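Local atomic coordinates of B-type Cna protein (Enterococcus faecium, PDB entry 6FWY), a protein that is a surface protein of unknown function whose thioester domain probably attaches the bacterium covalently to host molecules. Residues D153-K165 and T176-L189. Residues are numbered along the deposited sequence; the frame is centred on the assembly and turned at random. Where two conformers were deposited one is given.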
ATOM      1  N   ASP A 153      -3.619   0.764  10.746  1.00 42.69           N
ATOM      2  CA  ASP A 153      -3.796   0.970   9.293  1.00 41.70           C
ATOM      3  C   ASP A 153      -2.934   0.012   8.488  1.00 40.16           C
ATOM      4  O   ASP A 153      -1.800  -0.305   8.872  1.00 39.55           O
ATOM      5  CB  ASP A 153      -3.468   2.404   8.867  1.00 41.04           C
ATOM      6  CG  ASP A 153      -4.221   3.445   9.672  1.00 42.85           C
ATOM      7  OD1 ASP A 153      -5.457   3.517   9.558  1.00 43.94           O
ATOM      8  OD2 ASP A 153      -3.557   4.202  10.434  1.00 43.72           O
ATOM      9  N   THR A 154      -3.488  -0.428   7.364  1.00 40.15           N
ATOM     10  CA  THR A 154      -2.865  -1.398   6.461  1.00 39.35           C
ATOM     11  C   THR A 154      -3.089  -0.908   5.035  1.00 39.27           C
ATOM     12  O   THR A 154      -3.892   0.006   4.822  1.00 39.59           O
ATOM     13  CB  THR A 154      -3.502  -2.802   6.602  1.00 40.09           C
ATOM     14  OG1 THR A 154      -4.764  -2.836   5.922  1.00 40.98           O
ATOM     15  CG2 THR A 154      -3.711  -3.198   8.102  1.00 40.76           C
ATOM     16  N   PRO A 155      -2.406  -1.527   4.039  1.00 38.66           N
ATOM     17  CA  PRO A 155      -2.693  -1.199   2.629  1.00 38.32           C
ATOM     18  C   PRO A 155      -3.919  -1.932   2.026  1.00 39.20           C
ATOM     19  O   PRO A 155      -4.067  -1.972   0.798  1.00 40.19           O
ATOM     20  CB  PRO A 155      -1.397  -1.615   1.921  1.00 37.39           C
ATOM     21  CG  PRO A 155      -0.896  -2.756   2.740  1.00 37.72           C
ATOM     22  CD  PRO A 155      -1.248  -2.441   4.162  1.00 37.80           C
ATOM     23  N   ASN A 156      -4.776  -2.497   2.866  1.00 39.52           N
ATOM     24  CA  ASN A 156      -5.948  -3.240   2.444  1.00 41.27           C
ATOM     25  C   ASN A 156      -6.842  -2.453   1.454  1.00 41.97           C
ATOM     26  O   ASN A 156      -7.096  -1.271   1.635  1.00 41.77           O
ATOM     27  CB  ASN A 156      -6.770  -3.676   3.673  1.00 42.90           C
ATOM     28  CG  ASN A 156      -8.051  -4.418   3.302  1.00 44.88           C
ATOM     29  OD1 ASN A 156      -7.994  -5.547   2.850  1.00 45.68           O
ATOM     30  ND2 ASN A 156      -9.210  -3.777   3.490  1.00 46.14           N
ATOM     31  N   THR A 157      -7.254  -3.147   0.397  1.00 41.08           N
ATOM     32  CA  THR A 157      -8.229  -2.650  -0.561  1.00 40.36           C
ATOM     33  C   THR A 157      -9.604  -3.107  -0.084  1.00 40.06           C
ATOM     34  O   THR A 157      -9.838  -4.297   0.072  1.00 40.17           O
ATOM     35  CB  THR A 157      -7.930  -3.185  -1.985  1.00 39.45           C
ATOM     36  OG1 THR A 157      -6.707  -2.607  -2.448  1.00 40.53           O
ATOM     37  CG2 THR A 157      -9.046  -2.820  -2.980  1.00 39.03           C
ATOM     38  N   GLU A 158     -10.478  -2.146   0.189  1.00 40.85           N
ATOM     39  CA  GLU A 158     -11.888  -2.412   0.451  1.00 41.24           C
ATOM     40  C   GLU A 158     -12.604  -2.384  -0.896  1.00 40.14           C
ATOM     41  O   GLU A 158     -12.367  -1.479  -1.711  1.00 40.78           O
ATOM     42  CB  GLU A 158     -12.499  -1.338   1.358  1.00 43.48           C
ATOM     43  CG  GLU A 158     -11.848  -1.161   2.726  1.00 45.93           C
ATOM     44  CD  GLU A 158     -12.331   0.100   3.457  1.00 49.53           C
ATOM     45  OE1 GLU A 158     -13.074   0.920   2.843  1.00 49.36           O
ATOM     46  OE2 GLU A 158     -11.994   0.289   4.670  1.00 52.34           O
ATOM     47  N   PHE A 159     -13.473  -3.363  -1.134  1.00 39.42           N
ATOM     48  CA  PHE A 159     -14.337  -3.366  -2.313  1.00 37.90           C
ATOM     49  C   PHE A 159     -15.655  -4.065  -2.020  1.00 37.85           C
ATOM     50  O   PHE A 159     -15.679  -5.173  -1.478  1.00 37.65           O
ATOM     51  CB  PHE A 159     -13.627  -4.015  -3.501  1.00 37.24           C
ATOM     52  CG  PHE A 159     -14.495  -4.179  -4.713  1.00 36.88           C
ATOM     53  CD1 PHE A 159     -15.229  -3.105  -5.225  1.00 36.99           C
ATOM     54  CD2 PHE A 159     -14.570  -5.398  -5.352  1.00 37.09           C
ATOM     55  CE1 PHE A 159     -16.031  -3.251  -6.348  1.00 36.67           C
ATOM     56  CE2 PHE A 159     -15.374  -5.561  -6.465  1.00 37.39           C
ATOM     57  CZ  PHE A 159     -16.103  -4.480  -6.979  1.00 36.76           C
ATOM     58  N   SER A 160     -16.754  -3.412  -2.393  1.00 37.40           N
ATOM     59  CA  SER A 160     -18.076  -3.985  -2.220  1.00 37.61           C
ATOM     60  C   SER A 160     -19.042  -3.563  -3.330  1.00 37.31           C
ATOM     61  O   SER A 160     -18.949  -2.459  -3.877  1.00 36.70           O
ATOM     62  CB  SER A 160     -18.645  -3.577  -0.865  1.00 39.27           C
ATOM     63  OG  SER A 160     -18.828  -2.179  -0.808  1.00 39.41           O
ATOM     64  N   ILE A 161     -19.951  -4.485  -3.648  1.00 37.48           N
ATOM     65  CA  ILE A 161     -21.120  -4.217  -4.463  1.00 36.83           C
ATOM     66  C   ILE A 161     -22.316  -4.560  -3.596  1.00 37.97           C
ATOM     67  O   ILE A 161     -22.416  -5.668  -3.111  1.00 38.66           O
ATOM     68  CB  ILE A 161     -21.105  -5.064  -5.754  1.00 36.26           C
ATOM     69  CG1 ILE A 161     -19.897  -4.678  -6.612  1.00 35.58           C
ATOM     70  CG2 ILE A 161     -22.421  -4.908  -6.517  1.00 36.41           C
ATOM     71  CD1 ILE A 161     -19.681  -5.504  -7.838  1.00 35.89           C
ATOM     72  N   THR A 162     -23.221  -3.605  -3.420  1.00 38.95           N
ATOM     73  CA  THR A 162     -24.373  -3.750  -2.529  1.00 40.95           C
ATOM     74  C   THR A 162     -25.666  -3.340  -3.244  1.00 41.27           C
ATOM     75  O   THR A 162     -25.734  -2.266  -3.833  1.00 41.15           O
ATOM     76  CB  THR A 162     -24.175  -2.884  -1.264  1.00 43.26           C
ATOM     77  OG1 THR A 162     -22.846  -3.088  -0.765  1.00 43.38           O
ATOM     78  CG2 THR A 162     -25.183  -3.243  -0.164  1.00 46.21           C
ATOM     79  N   ALA A 163     -26.671  -4.205  -3.199  1.00 42.19           N
ATOM     80  CA  ALA A 163     -27.990  -3.934  -3.779  1.00 42.22           C
ATOM     81  C   ALA A 163     -28.605  -2.793  -2.995  1.00 44.67           C
ATOM     82  O   ALA A 163     -28.568  -2.806  -1.763  1.00 46.98           O
ATOM     83  CB  ALA A 163     -28.878  -5.164  -3.698  1.00 43.06           C
ATOM     84  N   SER A 164     -29.119  -1.795  -3.710  1.00 44.63           N
ATOM     85  CA  SER A 164     -29.755  -0.622  -3.097  1.00 47.45           C
ATOM     86  C   SER A 164     -31.265  -0.609  -3.287  1.00 48.72           C
ATOM     87  O   SER A 164     -31.998  -0.272  -2.354  1.00 52.63           O
ATOM     88  CB  SER A 164     -29.134   0.667  -3.644  1.00 47.38           C
ATOM     89  OG  SER A 164     -29.153   0.670  -5.061  1.00 46.22           O
ATOM     90  N   LYS A 165     -31.735  -0.957  -4.481  1.00 46.73           N
ATOM     91  CA  LYS A 165     -33.173  -0.974  -4.776  1.00 47.46           C
ATOM     92  C   LYS A 165     -33.504  -1.829  -5.985  1.00 45.08           C
ATOM     93  O   LYS A 165     -32.631  -2.142  -6.790  1.00 42.81           O
ATOM     94  CB  LYS A 165     -33.699   0.446  -5.002  1.00 49.25           C
ATOM     95  CG  LYS A 165     -33.055   1.154  -6.184  1.00 48.08           C
ATOM     96  CD  LYS A 165     -33.466   2.620  -6.289  1.00 50.74           C
ATOM     97  CE  LYS A 165     -32.517   3.342  -7.239  1.00 50.12           C
ATOM     98  NZ  LYS A 165     -32.817   4.784  -7.406  1.00 53.45           N
ATOM     99  N   THR A 176     -30.736  -2.224  -8.983  1.00 43.00           N
ATOM    100  CA  THR A 176     -29.667  -1.240  -8.825  1.00 43.25           C
ATOM    101  C   THR A 176     -28.725  -1.660  -7.696  1.00 43.26           C
ATOM    102  O   THR A 176     -29.163  -2.162  -6.673  1.00 44.26           O
ATOM    103  CB  THR A 176     -30.242   0.171  -8.602  1.00 44.86           C
ATOM    104  OG1 THR A 176     -31.112   0.478  -9.695  1.00 44.44           O
ATOM    105  CG2 THR A 176     -29.135   1.235  -8.517  1.00 45.08           C
ATOM    106  N   TYR A 177     -27.427  -1.452  -7.911  1.00 42.66           N
ATOM    107  CA  TYR A 177     -26.362  -1.803  -6.963  1.00 42.12           C
ATOM    108  C   TYR A 177     -25.415  -0.618  -6.776  1.00 42.70           C
ATOM    109  O   TYR A 177     -25.181   0.124  -7.713  1.00 42.54           O
ATOM    110  CB  TYR A 177     -25.568  -3.011  -7.473  1.00 40.60           C
ATOM    111  CG  TYR A 177     -26.390  -4.253  -7.653  1.00 40.54           C
ATOM    112  CD1 TYR A 177     -27.108  -4.460  -8.840  1.00 39.63           C
ATOM    113  CD2 TYR A 177     -26.472  -5.223  -6.652  1.00 40.50           C
ATOM    114  CE1 TYR A 177     -27.870  -5.597  -9.024  1.00 39.61           C
ATOM    115  CE2 TYR A 177     -27.244  -6.369  -6.822  1.00 40.98           C
ATOM    116  CZ  TYR A 177     -27.945  -6.551  -8.013  1.00 40.21           C
ATOM    117  OH  TYR A 177     -28.716  -7.672  -8.219  1.00 40.58           O
ATOM    118  N   LYS A 178     -24.915  -0.419  -5.560  1.00 43.18           N
ATOM    119  CA  LYS A 178     -23.852   0.563  -5.265  1.00 43.69           C
ATOM    120  C   LYS A 178     -22.477  -0.104  -5.178  1.00 42.22           C
ATOM    121  O   LYS A 178     -22.335  -1.112  -4.500  1.00 41.95           O
ATOM    122  CB  LYS A 178     -24.143   1.296  -3.948  1.00 45.28           C
ATOM    123  CG  LYS A 178     -25.253   2.313  -4.125  1.00 47.16           C
ATOM    124  CD  LYS A 178     -25.805   2.872  -2.844  1.00 49.48           C
ATOM    125  CE  LYS A 178     -26.930   3.809  -3.235  1.00 51.03           C
ATOM    126  NZ  LYS A 178     -27.758   4.264  -2.079  1.00 53.73           N
ATOM    127  N   THR A 179     -21.491   0.480  -5.851  1.00 41.70           N
ATOM    128  CA  THR A 179     -20.095   0.068  -5.734  1.00 40.87           C
ATOM    129  C   THR A 179     -19.396   0.980  -4.731  1.00 42.06           C
ATOM    130  O   THR A 179     -19.753   2.160  -4.612  1.00 43.41           O
ATOM    131  CB  THR A 179     -19.318   0.144  -7.058  1.00 40.05           C
ATOM    132  OG1 THR A 179     -19.264   1.496  -7.504  1.00 40.42           O
ATOM    133  CG2 THR A 179     -19.957  -0.723  -8.116  1.00 39.49           C
ATOM    134  N   ALA A 180     -18.404   0.432  -4.027  1.00 41.08           N
ATOM    135  CA  ALA A 180     -17.601   1.203  -3.089  1.00 42.18           C
ATOM    136  C   ALA A 180     -16.181   0.657  -2.981  1.00 40.90           C
ATOM    137  O   ALA A 180     -15.968  -0.551  -3.017  1.00 39.50           O
ATOM    138  CB  ALA A 180     -18.260   1.236  -1.709  1.00 43.62           C
ATOM    139  N   SER A 181     -15.216   1.564  -2.853  1.00 41.40           N
ATOM    140  CA  SER A 181     -13.812   1.203  -2.674  1.00 40.55           C
ATOM    141  C   SER A 181     -13.023   2.369  -2.085  1.00 41.43           C
ATOM    142  O   SER A 181     -13.335   3.533  -2.327  1.00 42.26           O
ATOM    143  CB  SER A 181     -13.182   0.779  -4.004  1.00 39.31           C
ATOM    144  OG  SER A 181     -11.871   0.254  -3.820  1.00 38.60           O
ATOM    145  N   ASN A 182     -11.983   2.033  -1.325  1.00 40.86           N
ATOM    146  CA  ASN A 182     -11.010   3.024  -0.873  1.00 41.80           C
ATOM    147  C   ASN A 182      -9.835   3.204  -1.845  1.00 40.86           C
ATOM    148  O   ASN A 182      -8.903   3.922  -1.536  1.00 40.50           O
ATOM    149  CB  ASN A 182     -10.507   2.691   0.526  1.00 41.73           C
ATOM    150  CG  ASN A 182      -9.653   1.438   0.563  1.00 40.45           C
ATOM    151  OD1 ASN A 182      -9.749   0.580  -0.319  1.00 38.81           O
ATOM    152  ND2 ASN A 182      -8.829   1.314   1.599  1.00 40.39           N
ATOM    153  N   LYS A 183      -9.879   2.555  -3.012  1.00 40.17           N
ATOM    154  CA  LYS A 183      -8.870   2.736  -4.063  1.00 39.85           C
ATOM    155  C   LYS A 183      -9.558   3.146  -5.367  1.00 40.31           C
ATOM    156  O   LYS A 183     -10.725   2.858  -5.574  1.00 39.89           O
ATOM    157  CB  LYS A 183      -8.067   1.447  -4.277  1.00 38.52           C
ATOM    158  CG  LYS A 183      -7.433   0.842  -3.023  1.00 38.25           C
ATOM    159  CD  LYS A 183      -6.340   1.718  -2.428  1.00 38.62           C
ATOM    160  CE  LYS A 183      -5.845   1.188  -1.074  1.00 38.59           C
ATOM    161  NZ  LYS A 183      -5.287  -0.190  -1.161  1.00 37.52           N
ATOM    162  N   THR A 184      -8.810   3.815  -6.239  1.00 41.20           N
ATOM    163  CA  THR A 184      -9.320   4.242  -7.544  1.00 42.33           C
ATOM    164  C   THR A 184      -9.075   3.134  -8.583  1.00 41.09           C
ATOM    165  O   THR A 184      -8.073   2.388  -8.509  1.00 39.92           O
ATOM    166  CB  THR A 184      -8.701   5.593  -8.010  1.00 44.36           C
ATOM    167  OG1 THR A 184      -7.331   5.414  -8.403  1.00 44.54           O
ATOM    168  CG2 THR A 184      -8.733   6.655  -6.884  1.00 45.23           C
ATOM    169  N   GLY A 185     -10.003   3.032  -9.530  1.00 40.86           N
ATOM    170  CA  GLY A 185      -9.979   2.012 -10.572  1.00 40.00           C
ATOM    171  C   GLY A 185     -11.383   1.728 -11.086  1.00 40.03           C
ATOM    172  O   GLY A 185     -12.201   2.634 -11.170  1.00 41.50           O
ATOM    173  N   ASN A 186     -11.652   0.472 -11.439  1.00 38.97           N
ATOM    174  CA  ASN A 186     -12.984   0.033 -11.900  1.00 39.38           C
ATOM    175  C   ASN A 186     -13.181  -1.432 -11.547  1.00 38.07           C
ATOM    176  O   ASN A 186     -12.276  -2.057 -10.994  1.00 37.80           O
ATOM    177  CB  ASN A 186     -13.173   0.273 -13.426  1.00 40.14           C
ATOM    178  CG  ASN A 186     -12.148  -0.445 -14.274  1.00 40.39           C
ATOM    179  OD1 ASN A 186     -11.717  -1.557 -13.976  1.00 40.79           O
ATOM    180  ND2 ASN A 186     -11.768   0.182 -15.357  1.00 42.14           N
ATOM    181  N   ALA A 187     -14.354  -1.964 -11.857  1.00 37.50           N
ATOM    182  CA  ALA A 187     -14.653  -3.374 -11.635  1.00 36.94           C
ATOM    183  C   ALA A 187     -15.280  -4.018 -12.867  1.00 37.53           C
ATOM    184  O   ALA A 187     -15.972  -3.366 -13.645  1.00 37.28           O
ATOM    185  CB  ALA A 187     -15.575  -3.535 -10.433  1.00 36.83           C
ATOM    186  N   LYS A 188     -15.005  -5.308 -13.002  1.00 37.58           N
ATOM    187  CA  LYS A 188     -15.524  -6.155 -14.066  0.50 37.71           C
ATOM    188  C   LYS A 188     -16.543  -7.106 -13.462  1.00 37.38           C
ATOM    189  O   LYS A 188     -16.261  -7.776 -12.465  1.00 36.68           O
ATOM    190  CB  LYS A 188     -14.380  -6.964 -14.697  0.50 38.27           C
ATOM    191  CG  LYS A 188     -14.820  -8.064 -15.663  0.50 39.40           C
ATOM    192  CD  LYS A 188     -13.780  -8.405 -16.712  0.50 40.42           C
ATOM    193  CE  LYS A 188     -14.460  -8.965 -17.944  0.50 41.33           C
ATOM    194  NZ  LYS A 188     -13.725 -10.164 -18.420  0.50 42.42           N
ATOM    195  N   LEU A 189     -17.727  -7.177 -14.067  1.00 37.70           N
ATOM    196  CA  LEU A 189     -18.751  -8.118 -13.624  1.00 37.97           C
ATOM    197  C   LEU A 189     -18.556  -9.487 -14.261  1.00 38.71           C
ATOM    198  O   LEU A 189     -18.288  -9.572 -15.454  1.00 39.90           O
ATOM    199  CB  LEU A 189     -20.143  -7.563 -13.952  1.00 38.18           C
ATOM    200  CG  LEU A 189     -20.455  -6.170 -13.396  1.00 38.32           C
ATOM    201  CD1 LEU A 189     -21.903  -5.832 -13.670  1.00 38.79           C
ATOM    202  CD2 LEU A 189     -20.194  -6.104 -11.877  1.00 38.52           C
TER
HETATM  203  O   HOH W   1      -9.889   2.674   4.095  1.00 45.59           O
HETATM  204  O   HOH W   2     -21.202  -1.303  -1.908  1.00 46.09           O
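Ser160 and Ala180 trade backbone hydrogen bonds in both directions, and Thr162 and Lys178 do the same one repeat further on, where Lys178 N reaches Thr162 O at 2.7 Å. This is the antiparallel beta hairpin of strands 159-169 and 172-181, with 159-169 outermost in its five-stranded sheet. Beyond Ala163 a classic beta bulge sets Ser164 and Lys165 together against Thr176: Ser164 N donates to Thr176 O, and Thr176 N to Lys165 O.

At the other end, the hairpin pairing gives way to side-chain bonds from Ser181 and the turn after it. With OG anti to the backbone N (chi1 -172°), the Ser181 hydroxyl donates to Glu158 O at 2.8 Å, nearly along the C=O axis, and accepts Lys183 N in an ST turn. The amide of Asn182 is used at both ends. Its ND2 gives a nearly straight bond (173°) to Asn156 O, which lies in the plane of the Asn182 amide, while Glu158 N comes to OD1 at 2.9 Å from above that plane. The Glu158 carboxylate stacks over this amide, the two planes 14° apart, and a water bound to Asn182 ND2 makes a weak bond to Glu158 OE2. The Lys183 chain kinks at its second and last torsions, which brings NZ back to Pro155 O (2.9 Å) and Thr157 OG1 (3.1 Å).

Phe159, Ile161 and Tyr177, on one face, make the apolar contacts. Phe159 CZ comes within 3.6 Å of Ala187 CB and Ile161 CD1 meets Leu189 CD2, joining the hairpin to strand 185-191 of the larger sheet; within the hairpin, Ile161 CG2 packs on Tyr177 CB.

Further out, Phe235 meets the Tyr177 ring edge-to-face, and the Phe220 ring also meets it. Thr243 OG1 also binds the Lys183 ammonium, and Glu266 OE1 is hydrogen-bonded to Thr157 OG1.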